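Local atomic coordinates of structural polyprotein, VP3 (Israeli acute paralysis virus, PDB entry 5CDD), a protein that probably serves as a structural building block of the icosahedral virus capsid, as the VP3 piece of the structural polyprotein. Residues D85-G88 and G89-P92. Sequence-based numbering, arbitrary orientation.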
ATOM      1  N   ASP B  85     -64.789  31.011  14.038  1.00 63.66           N
ATOM      2  CA  ASP B  85     -63.732  31.960  13.724  1.00 64.90           C
ATOM      3  C   ASP B  85     -62.409  31.221  13.571  1.00 63.61           C
ATOM      4  O   ASP B  85     -61.336  31.806  13.714  1.00 64.42           O
ATOM      5  CB  ASP B  85     -63.636  33.030  14.815  1.00 68.83           C
ATOM      6  CG  ASP B  85     -64.710  34.099  14.673  1.00 72.61           C
ATOM      7  OD1 ASP B  85     -65.869  33.746  14.365  1.00 74.65           O
ATOM      8  OD2 ASP B  85     -64.406  35.292  14.881  1.00 74.21           O
ATOM      9  N   ASP B  86     -62.495  29.923  13.287  1.00 61.36           N
ATOM     10  CA  ASP B  86     -61.300  29.101  13.095  1.00 59.08           C
ATOM     11  C   ASP B  86     -61.023  28.907  11.618  1.00 56.22           C
ATOM     12  O   ASP B  86     -61.689  29.491  10.764  1.00 55.75           O
ATOM     13  CB  ASP B  86     -61.466  27.717  13.719  1.00 62.30           C
ATOM     14  CG  ASP B  86     -61.799  27.772  15.190  1.00 66.95           C
ATOM     15  OD1 ASP B  86     -61.211  28.604  15.914  1.00 70.43           O
ATOM     16  OD2 ASP B  86     -62.641  26.961  15.630  1.00 69.03           O
ATOM     17  N   TRP B  87     -60.010  28.091  11.346  1.00 52.67           N
ATOM     18  CA  TRP B  87     -59.578  27.753   9.995  1.00 48.72           C
ATOM     19  C   TRP B  87     -60.320  26.556   9.397  1.00 48.42           C
ATOM     20  O   TRP B  87     -60.940  25.767  10.109  1.00 48.80           O
ATOM     21  CB  TRP B  87     -58.069  27.496   9.969  1.00 44.44           C
ATOM     22  CG  TRP B  87     -57.268  28.555  10.663  1.00 39.66           C
ATOM     23  CD1 TRP B  87     -56.945  28.601  11.989  1.00 38.47           C
ATOM     24  CD2 TRP B  87     -56.686  29.720  10.068  1.00 37.33           C
ATOM     25  NE1 TRP B  87     -56.199  29.724  12.255  1.00 37.48           N
ATOM     26  CE2 TRP B  87     -56.027  30.428  11.092  1.00 36.54           C
ATOM     27  CE3 TRP B  87     -56.660  30.235   8.767  1.00 35.95           C
ATOM     28  CZ2 TRP B  87     -55.349  31.622  10.857  1.00 36.61           C
ATOM     29  CZ3 TRP B  87     -55.986  31.421   8.537  1.00 36.02           C
ATOM     30  CH2 TRP B  87     -55.340  32.101   9.577  1.00 36.51           C
ATOM     31  N   GLY B  88     -60.233  26.439   8.077  1.00 47.78           N
ATOM     32  CA  GLY B  88     -60.837  25.359   7.315  1.00 45.94           C
ATOM     33  C   GLY B  88     -61.480  25.910   6.061  1.00 45.24           C
ATOM     34  O   GLY B  88     -61.276  25.382   4.968  1.00 45.92           O
ATOM     35  N   GLY B  89     -62.237  26.991   6.209  1.00 43.61           N
ATOM     36  CA  GLY B  89     -62.835  27.651   5.067  1.00 40.86           C
ATOM     37  C   GLY B  89     -61.628  28.215   4.352  1.00 39.48           C
ATOM     38  O   GLY B  89     -61.520  28.235   3.126  1.00 39.19           O
ATOM     39  N   VAL B  90     -60.713  28.683   5.193  1.00 38.90           N
ATOM     40  CA  VAL B  90     -59.448  29.300   4.818  1.00 37.34           C
ATOM     41  C   VAL B  90     -58.354  28.434   5.441  1.00 37.07           C
ATOM     42  O   VAL B  90     -58.282  28.290   6.663  1.00 37.13           O
ATOM     43  CB  VAL B  90     -59.316  30.738   5.360  1.00 36.59           C
ATOM     44  CG1 VAL B  90     -58.007  31.346   4.883  1.00 34.58           C
ATOM     45  CG2 VAL B  90     -60.491  31.584   4.897  1.00 36.37           C
ATOM     46  N   ILE B  91     -57.511  27.853   4.596  1.00 35.83           N
ATOM     47  CA  ILE B  91     -56.444  26.984   5.076  1.00 33.77           C
ATOM     48  C   ILE B  91     -55.042  27.487   4.751  1.00 33.26           C
ATOM     49  O   ILE B  91     -54.667  27.605   3.583  1.00 33.72           O
ATOM     50  CB  ILE B  91     -56.591  25.567   4.485  1.00 32.78           C
ATOM     51  CG1 ILE B  91     -57.972  25.006   4.828  1.00 31.98           C
ATOM     52  CG2 ILE B  91     -55.499  24.657   5.032  1.00 32.14           C
ATOM     53  CD1 ILE B  91     -58.253  23.658   4.212  1.00 31.61           C
ATOM     54  N   PRO B  92     -54.245  27.798   5.788  1.00 32.25           N
ATOM     55  CA  PRO B  92     -52.882  28.279   5.557  1.00 31.47           C
ATOM     56  C   PRO B  92     -52.060  27.164   4.913  1.00 32.07           C
ATOM     57  O   PRO B  92     -51.902  26.088   5.492  1.00 33.26           O
ATOM     58  CB  PRO B  92     -52.388  28.612   6.964  1.00 30.73           C
ATOM     59  CG  PRO B  92     -53.640  28.978   7.686  1.00 30.03           C
ATOM     60  CD  PRO B  92     -54.610  27.926   7.209  1.00 31.33           C
TER
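Trp87 and Pro92, five residues apart in one continuous run of chain, meet with their side chains crossing at about a right angle. The proline presents CG to one face of the tryptophan, 3.7 Å from the centroid of its six-membered ring and 25° off the ring normal, a CH-pi contact displaced toward the CE3–CZ3 rim. Its CD carbon adds to the same contact at Trp87 CE3. Trp87 CG lies anti to the carbonyl carbon and beside the backbone N, chi1 -48°, which carries the benzo edge of the indole toward Val90 and Pro92. That edge meets Val90 O, which lies near the ring plane, 3.3 Å from Trp87 CE3. Farther round the rim, Val90 CG1 touches Trp87 CZ3 more loosely, at 4.2 Å.

The same carbonyl illustrates how a side-chain contact and a backbone bond can share one atom: Gly88 N donates to Val90 O at 3.0 Å, with a nearly straight N-H...O angle of 166°, although the donor stands well above the carbonyl plane. This bond closes a tight reversal through Gly88 and Gly89, and Gly88 has a positive phi, a conformation readily open to glycine. Ile91 CG1 lies against Gly88 O at 3.3 Å.

The turn leads directly into strand 90-92, a short outermost strand of this chain's four-stranded antiparallel sheet within the viral jelly-roll fold. Backbone bonds from Gly89 to Ile240 and Ile91 to Leu238 join it to strand 236-247. Around the indole, Tyr98 packs edge-to-face, Ile162 and Pro173, the latter on strand 171-173, also touch it, and Trp87 NE1 makes a weak hydrogen bond to Ile171 O.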